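Local coordinates for phosphoribosylformylglycinamidine synthase 2 (Thermus thermophilus, PDB 3VIU), which is a PurM-like protein, built from paired AIR synthase related domains, that here holds adenosine-5'-diphosphate and a magnesium ion, at residues A[396-401]-A[580-585]; A[627-632]-A[660-665]; A[200-205]-A[235-240]. One frame throughout, in Å; residues are numbered along the deposited sequence.

Contact 1 of 3, residues A[396-401]-A[580-585]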
loop_
_atom_site.group_PDB
_atom_site.type_symbol
_atom_site.label_atom_id
_atom_site.label_comp_id
_atom_site.label_asym_id
_atom_site.label_seq_id
_atom_site.Cartn_x
_atom_site.Cartn_y
_atom_site.Cartn_z
ATOM N N ARG A 396 23.616 18.282 -5.093
ATOM C CA ARG A 396 22.744 18.937 -6.063
ATOM C C ARG A 396 22.268 17.930 -7.102
ATOM O O ARG A 396 21.118 17.976 -7.537
ATOM C CB ARG A 396 23.462 20.101 -6.768
ATOM C CG ARG A 396 23.741 21.326 -5.882
ATOM C CD ARG A 396 24.057 22.574 -6.719
ATOM N NE ARG A 396 25.350 22.493 -7.394
ATOM C CZ ARG A 396 26.494 22.924 -6.871
ATOM N NH1 ARG A 396 26.512 23.477 -5.665
ATOM N NH2 ARG A 396 27.628 22.785 -7.546
ATOM N N ARG A 397 23.145 17.010 -7.492
ATOM C CA ARG A 397 22.774 16.008 -8.486
ATOM C C ARG A 397 21.769 14.998 -7.931
ATOM O O ARG A 397 20.901 14.512 -8.665
ATOM C CB ARG A 397 24.023 15.293 -9.020
ATOM C CG ARG A 397 24.886 16.179 -9.918
ATOM C CD ARG A 397 26.264 15.579 -10.170
ATOM N NE ARG A 397 26.242 14.345 -10.958
ATOM C CZ ARG A 397 27.293 13.534 -11.107
ATOM N NH1 ARG A 397 28.451 13.822 -10.518
ATOM N NH2 ARG A 397 27.188 12.435 -11.847
ATOM N N LEU A 398 21.882 14.689 -6.638
ATOM C CA LEU A 398 20.965 13.747 -5.993
ATOM C C LEU A 398 19.581 14.369 -5.830
ATOM O O LEU A 398 18.559 13.707 -6.049
ATOM C CB LEU A 398 21.493 13.322 -4.620
ATOM C CG LEU A 398 22.579 12.247 -4.628
ATOM C CD1 LEU A 398 23.113 12.053 -3.217
ATOM C CD2 LEU A 398 22.014 10.939 -5.184
ATOM N N LEU A 399 19.554 15.639 -5.437
ATOM C CA LEU A 399 18.298 16.344 -5.245
ATOM C C LEU A 399 17.568 16.419 -6.577
ATOM O O LEU A 399 16.347 16.345 -6.619
ATOM C CB LEU A 399 18.550 17.755 -4.696
ATOM C CG LEU A 399 18.909 17.872 -3.209
ATOM C CD1 LEU A 399 19.420 19.258 -2.915
ATOM C CD2 LEU A 399 17.687 17.574 -2.348
ATOM N N ALA A 400 18.326 16.536 -7.666
ATOM C CA ALA A 400 17.749 16.625 -9.010
ATOM C C ALA A 400 17.343 15.272 -9.604
ATOM O O ALA A 400 16.777 15.214 -10.693
ATOM C CB ALA A 400 18.721 17.328 -9.942
ATOM N N SER A 401 17.639 14.189 -8.892
ATOM C CA SER A 401 17.287 12.857 -9.358
ATOM C C SER A 401 15.790 12.651 -9.240
ATOM O O SER A 401 15.206 12.901 -8.188
ATOM C CB SER A 401 17.986 11.784 -8.526
ATOM O OG SER A 401 17.336 10.526 -8.687
ATOM N N LEU A 580 25.580 5.647 -5.420
ATOM C CA LEU A 580 26.320 4.685 -6.236
ATOM C C LEU A 580 25.780 4.739 -7.660
ATOM O O LEU A 580 26.543 4.819 -8.628
ATOM C CB LEU A 580 26.169 3.258 -5.694
ATOM C CG LEU A 580 26.733 2.154 -6.608
ATOM C CD1 LEU A 580 28.232 2.349 -6.816
ATOM C CD2 LEU A 580 26.466 0.796 -6.000
ATOM N N TYR A 581 24.457 4.699 -7.777
ATOM C CA TYR A 581 23.800 4.737 -9.075
ATOM C C TYR A 581 24.123 6.016 -9.837
ATOM O O TYR A 581 24.313 5.986 -11.047
ATOM C CB TYR A 581 22.286 4.634 -8.916
ATOM C CG TYR A 581 21.549 4.766 -10.223
ATOM C CD1 TYR A 581 21.548 3.727 -11.153
ATOM C CD2 TYR A 581 20.858 5.933 -10.537
ATOM C CE1 TYR A 581 20.874 3.845 -12.361
ATOM C CE2 TYR A 581 20.180 6.062 -11.744
ATOM C CZ TYR A 581 20.192 5.014 -12.652
ATOM O OH TYR A 581 19.524 5.133 -13.849
ATOM N N LEU A 582 24.171 7.133 -9.119
ATOM C CA LEU A 582 24.470 8.421 -9.726
ATOM C C LEU A 582 25.894 8.483 -10.263
ATOM O O LEU A 582 26.131 9.063 -11.319
ATOM C CB LEU A 582 24.274 9.549 -8.708
ATOM C CG LEU A 582 24.693 10.939 -9.204
ATOM C CD1 LEU A 582 23.594 11.503 -10.078
ATOM C CD2 LEU A 582 24.958 11.870 -8.027
ATOM N N LEU A 583 26.835 7.879 -9.544
ATOM C CA LEU A 583 28.235 7.906 -9.953
ATOM C C LEU A 583 28.713 6.788 -10.890
ATOM O O LEU A 583 29.701 6.960 -11.604
ATOM C CB LEU A 583 29.131 7.951 -8.709
ATOM C CG LEU A 583 28.916 9.173 -7.803
ATOM C CD1 LEU A 583 29.762 9.029 -6.545
ATOM C CD2 LEU A 583 29.272 10.455 -8.555
ATOM N N THR A 584 28.028 5.648 -10.896
ATOM C CA THR A 584 28.443 4.545 -11.761
ATOM C C THR A 584 27.373 4.193 -12.777
ATOM O O THR A 584 27.627 3.465 -13.737
ATOM C CB THR A 584 28.738 3.273 -10.955
ATOM O OG1 THR A 584 27.515 2.767 -10.401
ATOM C CG2 THR A 584 29.733 3.567 -9.842
ATOM N N GLY A 585 26.176 4.715 -12.566
ATOM C CA GLY A 585 25.088 4.408 -13.468
ATOM C C GLY A 585 24.616 2.984 -13.240
ATOM O O GLY A 585 23.785 2.474 -13.983
#

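Contact 2 of 3, residues A[627-632]-A[660-665]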
loop_
_atom_site.group_PDB
_atom_site.type_symbol
_atom_site.label_atom_id
_atom_site.label_comp_id
_atom_site.label_asym_id
_atom_site.label_seq_id
_atom_site.Cartn_x
_atom_site.Cartn_y
_atom_site.Cartn_z
ATOM N N LEU A 627 23.341 14.039 4.210
ATOM C CA LEU A 627 23.206 15.360 3.606
ATOM C C LEU A 627 21.862 15.578 2.917
ATOM O O LEU A 627 21.254 16.643 3.055
ATOM C CB LEU A 627 24.366 15.620 2.633
ATOM C CG LEU A 627 25.463 16.575 3.127
ATOM C CD1 LEU A 627 25.822 16.300 4.566
ATOM C CD2 LEU A 627 26.684 16.433 2.243
ATOM N N LEU A 628 21.387 14.579 2.179
ATOM C CA LEU A 628 20.103 14.742 1.517
ATOM C C LEU A 628 19.006 14.921 2.571
ATOM O O LEU A 628 18.158 15.803 2.444
ATOM C CB LEU A 628 19.783 13.549 0.616
ATOM C CG LEU A 628 18.565 13.884 -0.247
ATOM C CD1 LEU A 628 18.985 13.925 -1.702
ATOM C CD2 LEU A 628 17.456 12.872 -0.017
ATOM N N ALA A 629 19.035 14.103 3.621
ATOM C CA ALA A 629 18.037 14.214 4.682
ATOM C C ALA A 629 18.057 15.638 5.217
ATOM O O ALA A 629 17.016 16.272 5.386
ATOM C CB ALA A 629 18.350 13.235 5.807
ATOM N N LEU A 630 19.262 16.129 5.476
ATOM C CA LEU A 630 19.478 17.473 5.987
ATOM C C LEU A 630 18.850 18.526 5.070
ATOM O O LEU A 630 18.146 19.425 5.538
ATOM C CB LEU A 630 20.979 17.714 6.124
ATOM C CG LEU A 630 21.607 18.089 7.470
ATOM C CD1 LEU A 630 20.871 17.484 8.645
ATOM C CD2 LEU A 630 23.041 17.613 7.442
ATOM N N ALA A 631 19.080 18.410 3.764
ATOM C CA ALA A 631 18.526 19.383 2.826
ATOM C C ALA A 631 16.994 19.372 2.794
ATOM O O ALA A 631 16.361 20.420 2.670
ATOM C CB ALA A 631 19.085 19.140 1.423
ATOM N N GLU A 632 16.403 18.187 2.906
ATOM C CA GLU A 632 14.947 18.068 2.889
ATOM C C GLU A 632 14.296 18.796 4.053
ATOM O O GLU A 632 13.146 19.216 3.959
ATOM C CB GLU A 632 14.526 16.591 2.906
ATOM C CG GLU A 632 14.845 15.851 1.610
ATOM C CD GLU A 632 14.436 14.391 1.640
ATOM O OE1 GLU A 632 13.868 13.913 0.631
ATOM O OE2 GLU A 632 14.690 13.718 2.662
ATOM N N ARG A 660 18.436 5.448 11.483
ATOM C CA ARG A 660 19.043 6.751 11.754
ATOM C C ARG A 660 17.996 7.869 11.694
ATOM O O ARG A 660 17.259 7.990 10.713
ATOM C CB ARG A 660 20.171 7.021 10.758
ATOM C CG ARG A 660 21.242 5.931 10.757
ATOM C CD ARG A 660 22.499 6.373 10.021
ATOM N NE ARG A 660 22.267 6.563 8.592
ATOM C CZ ARG A 660 23.116 7.174 7.774
ATOM N NH1 ARG A 660 24.255 7.659 8.243
ATOM N NH2 ARG A 660 22.828 7.291 6.487
ATOM N N VAL A 661 17.936 8.682 12.750
ATOM C CA VAL A 661 16.965 9.773 12.844
ATOM C C VAL A 661 17.536 11.113 13.311
ATOM O O VAL A 661 18.309 11.183 14.272
ATOM C CB VAL A 661 15.811 9.406 13.821
ATOM C CG1 VAL A 661 14.842 10.574 13.958
ATOM C CG2 VAL A 661 15.078 8.172 13.325
ATOM N N LEU A 662 17.120 12.175 12.629
ATOM C CA LEU A 662 17.532 13.535 12.957
ATOM C C LEU A 662 16.385 14.232 13.683
ATOM O O LEU A 662 15.223 14.020 13.353
ATOM C CB LEU A 662 17.841 14.318 11.681
ATOM C CG LEU A 662 19.044 13.910 10.832
ATOM C CD1 LEU A 662 19.026 14.653 9.489
ATOM C CD2 LEU A 662 20.307 14.223 11.604
ATOM N N PHE A 663 16.704 15.059 14.670
ATOM C CA PHE A 663 15.673 15.806 15.388
ATOM C C PHE A 663 16.274 17.006 16.103
ATOM O O PHE A 663 17.482 17.064 16.332
ATOM C CB PHE A 663 14.924 14.908 16.378
ATOM C CG PHE A 663 15.695 14.581 17.619
ATOM C CD1 PHE A 663 15.398 15.212 18.820
ATOM C CD2 PHE A 663 16.710 13.638 17.594
ATOM C CE1 PHE A 663 16.101 14.909 19.978
ATOM C CE2 PHE A 663 17.415 13.330 18.741
ATOM C CZ PHE A 663 17.110 13.968 19.937
ATOM N N THR A 664 15.430 17.978 16.433
ATOM C CA THR A 664 15.907 19.173 17.105
ATOM C C THR A 664 15.231 19.366 18.456
ATOM O O THR A 664 14.082 18.961 18.658
ATOM C CB THR A 664 15.656 20.416 16.251
ATOM O OG1 THR A 664 14.273 20.763 16.315
ATOM C CG2 THR A 664 16.026 20.150 14.802
ATOM N N VAL A 665 15.953 19.985 19.381
ATOM C CA VAL A 665 15.439 20.243 20.722
ATOM C C VAL A 665 15.667 21.707 21.027
ATOM O O VAL A 665 16.517 22.351 20.412
ATOM C CB VAL A 665 16.198 19.420 21.802
ATOM C CG1 VAL A 665 16.051 17.948 21.534
ATOM C CG2 VAL A 665 17.668 19.796 21.808
#

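Contact 3 of 3, residues A[200-205]-A[235-240]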
loop_
_atom_site.group_PDB
_atom_site.type_symbol
_atom_site.label_atom_id
_atom_site.label_comp_id
_atom_site.label_asym_id
_atom_site.label_seq_id
_atom_site.Cartn_x
_atom_site.Cartn_y
_atom_site.Cartn_z
ATOM N N ALA A 200 -26.822 -3.246 -5.303
ATOM C CA ALA A 200 -26.942 -1.802 -5.472
ATOM C C ALA A 200 -25.766 -1.242 -6.261
ATOM O O ALA A 200 -24.681 -1.808 -6.248
ATOM C CB ALA A 200 -27.020 -1.130 -4.123
ATOM N N GLY A 201 -25.992 -0.125 -6.942
ATOM C CA GLY A 201 -24.937 0.488 -7.733
ATOM C C GLY A 201 -25.206 0.437 -9.227
ATOM O O GLY A 201 -26.350 0.359 -9.652
ATOM N N ALA A 202 -24.146 0.484 -10.025
ATOM C CA ALA A 202 -24.270 0.440 -11.476
ATOM C C ALA A 202 -24.892 -0.877 -11.936
ATOM O O ALA A 202 -24.915 -1.859 -11.193
ATOM C CB ALA A 202 -22.894 0.612 -12.121
ATOM N N LYS A 203 -25.397 -0.893 -13.164
ATOM C CA LYS A 203 -25.988 -2.101 -13.705
ATOM C C LYS A 203 -24.874 -2.939 -14.340
ATOM O O LYS A 203 -23.879 -2.400 -14.816
ATOM C CB LYS A 203 -27.090 -1.759 -14.718
ATOM C CG LYS A 203 -26.770 -0.620 -15.664
ATOM C CD LYS A 203 -26.822 0.740 -14.965
ATOM C CE LYS A 203 -26.331 1.862 -15.884
ATOM N NZ LYS A 203 -27.099 1.965 -17.172
ATOM N N THR A 204 -25.034 -4.258 -14.319
ATOM C CA THR A 204 -24.029 -5.164 -14.868
ATOM C C THR A 204 -23.965 -5.172 -16.388
ATOM O O THR A 204 -24.965 -5.442 -17.060
ATOM C CB THR A 204 -24.273 -6.609 -14.388
ATOM O OG1 THR A 204 -24.164 -6.657 -12.965
ATOM C CG2 THR A 204 -23.267 -7.559 -14.999
ATOM N N GLY A 205 -22.776 -4.885 -16.914
ATOM C CA GLY A 205 -22.565 -4.881 -18.350
ATOM C C GLY A 205 -21.471 -5.859 -18.754
ATOM O O GLY A 205 -20.996 -6.649 -17.936
ATOM N N PRO A 235 -16.921 7.675 -10.527
ATOM C CA PRO A 235 -16.756 8.163 -9.150
ATOM C C PRO A 235 -17.958 8.936 -8.622
ATOM O O PRO A 235 -18.236 8.946 -7.417
ATOM C CB PRO A 235 -15.514 9.034 -9.247
ATOM C CG PRO A 235 -15.645 9.614 -10.623
ATOM C CD PRO A 235 -16.029 8.402 -11.449
ATOM N N PHE A 236 -18.669 9.588 -9.527
ATOM C CA PHE A 236 -19.843 10.349 -9.143
ATOM C C PHE A 236 -20.877 9.408 -8.541
ATOM O O PHE A 236 -21.489 9.723 -7.518
ATOM C CB PHE A 236 -20.370 11.092 -10.366
ATOM C CG PHE A 236 -19.373 12.065 -10.925
ATOM C CD1 PHE A 236 -19.102 13.255 -10.258
ATOM C CD2 PHE A 236 -18.637 11.749 -12.065
ATOM C CE1 PHE A 236 -18.108 14.113 -10.715
ATOM C CE2 PHE A 236 -17.639 12.602 -12.531
ATOM C CZ PHE A 236 -17.372 13.782 -11.857
ATOM N N LEU A 237 -21.050 8.246 -9.169
ATOM C CA LEU A 237 -21.973 7.231 -8.676
ATOM C C LEU A 237 -21.328 6.579 -7.458
ATOM O O LEU A 237 -22.013 6.097 -6.551
ATOM C CB LEU A 237 -22.227 6.180 -9.755
ATOM C CG LEU A 237 -22.965 4.914 -9.315
ATOM C CD1 LEU A 237 -24.315 5.274 -8.720
ATOM C CD2 LEU A 237 -23.125 3.986 -10.512
ATOM N N GLY A 238 -19.998 6.582 -7.442
ATOM C CA GLY A 238 -19.269 5.998 -6.333
ATOM C C GLY A 238 -19.573 6.717 -5.036
ATOM O O GLY A 238 -19.740 6.085 -3.993
ATOM N N LYS A 239 -19.647 8.044 -5.106
ATOM C CA LYS A 239 -19.948 8.873 -3.938
ATOM C C LYS A 239 -21.312 8.475 -3.371
ATOM O O LYS A 239 -21.471 8.295 -2.164
ATOM C CB LYS A 239 -19.954 10.352 -4.339
ATOM C CG LYS A 239 -20.348 11.323 -3.228
ATOM C CD LYS A 239 -19.308 11.396 -2.117
ATOM C CE LYS A 239 -19.768 12.331 -0.993
ATOM N NZ LYS A 239 -18.832 12.383 0.173
ATOM N N LEU A 240 -22.294 8.339 -4.257
ATOM C CA LEU A 240 -23.644 7.951 -3.853
ATOM C C LEU A 240 -23.633 6.565 -3.218
ATOM O O LEU A 240 -24.259 6.333 -2.180
ATOM C CB LEU A 240 -24.572 7.966 -5.075
ATOM C CG LEU A 240 -25.419 9.227 -5.319
ATOM C CD1 LEU A 240 -24.704 10.471 -4.815
ATOM C CD2 LEU A 240 -25.755 9.337 -6.811
#

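Contact 1 of 3, residues A[396-401]-A[580-585]
Leu582 pushes its forked end against the side chain of Arg397, and this pair carries most of the contact. Leu582 CD2 comes to 3.7 Å from Arg397 CB, while Leu582 CD1 lies 4.0 Å from the same CB. A bend at chi3 (67°) turns the outer half of Arg397 over the leucine; Leu582 CD2 then sits 4.0 Å above one face of the Arg397 guanidinium plane, displaced toward its rim. Arg397 NH2 ends 3.6 Å from Leu582 O, a contact rather than a hydrogen bond, and NH1 of Arg397 meets CD2 of Leu583 at 4.0 Å. Beside this pair, Leu398 CG touches Leu582 CD2 at 4.2 Å. Leu582 already points at the other helix, and a CG anti to the backbone N (chi1 174°) carries its fork on to both neighbours. Further out, Leu398 is backed by Leu404, Leu628 and Phe654, whereas Arg397 NE has a long, weak ion pair with Glu393. Helix 578-584 gives way at Gly585, whose phi is positive; in the last turn, N and OG1 of Thr584 both bond to Leu580 O. The result is a partly buried helix-helix packing that joins helix 391-399 to helix 578-584 of the second AIR synthase related C-terminal domain.

Contact 2 of 3, residues A[627-632]-A[660-665]
Leu630 on the helix and Leu662 on the strand meet at about a right angle, methyl against methyl, with Leu630 CD1 only 3.5 Å from Leu662 CD1. That spacing is tight for two methyl groups. The torsions of Leu630 also sit away from staggered values (chi1 -122°, chi2 31°); both features may reflect an uncertain placing of the branch, so strain is doubtful. Leu662 CD1 serves both partners: its second neighbour, Ala629 CB, stands 4.0 Å away on the same helix. Leu662 leaves its strand heading for the helix, its CG trans to the carbonyl carbon (chi1 -67°), whereas Leu630 leaves its helix obliquely and reaches the strand with its end. Here helix 625-634 packs on one face of the mixed sheet of the second AIR synthase related C-terminal domain, where strand 661-665 runs antiparallel between strands 618-620 and 563-567. Val661 and Phe663, the strand neighbours of Leu662, instead touch helix 596-611. The backbone of Leu662 is hydrogen-bonded to the backbone of His619, whose ring ND1 also makes a weak hydrogen bond with Ala629 O, so the same histidine links strand and helix. Next to it in the chain, Asp620 belongs to the magnesium site, and the side chain of Ala629 lies about 8 Å from the magnesium ion.

Contact 3 of 3, residues A[200-205]-A[235-240]
Gly201, the last residue of strand 196-201, passes the first turn of helix 235-250 with its CA 7.4 Å from the CA of Leu237, and it has backbone angles (phi 113°, psi -155°) at which a CB would be pressed against Ala200 O, so that glycine fits. The only side chain that residues 235-240 send across is that of Leu237, and one methyl does the touching. Leu237 CD2 lies 3.7 Å from Ala202 CB and equally 3.7 Å from Ala202 N, so it rests against both the small side chain and the peptide leading into it. The carbonyl carbon of that peptide, Gly201 C, is 4.3 Å from Leu237 CD2. With chi1 at 169°, the leucine extends from the helix toward the end of the strand. Both sides are positioned from elsewhere. On the helix, Asp234 OD2 hydrogen-bonds to Leu237 N, and the first turn closes with Lys239 N bonded to Pro235 O at 2.9 Å; Pro235 and Phe236 lean on helix 132-152. On the strand side, the backbone of Ala202 pairs with Glu306, continuing the ladder that joins Ala200 to Met308, and Ala202 O is also bonded to the hydroxyl of Tyr199. Leu237 has a further neighbour in Leu329. The contact thus joins the end of a strand in the first AIR synthase related C-terminal domain to the start of the next helix modelled in the chain. With just 82 Å² buried and neither charge nor hydrogen bonding between the segments, this single-methyl van der Waals contact probably does little to set their positions, which rest mainly on strand pairing and the helix's other neighbours.

Contacts 1 and 2 are neighbours, their centres about 19 Å apart, and they meet through Leu628 of helix 625-634: its CD1 lies 3.9 Å from Leu398 CB and 3.9 Å from Leu399 CD2. One helix therefore packs against strand 661-665 and against helix 391-399. Contact 3 lies on the opposite side of the chain's centre, about 46 Å from either of the others between centres and about 31 Å between nearest atoms. Contacts 2 and 3 belong to different AIR synthase related C-terminal domains. Contact 2 lies close to, but not in, the magnesium site of Asp430, Asn472 and Asp620, whereas no residue of the three contacts lines the pocket of adenosine-5'-diphosphate.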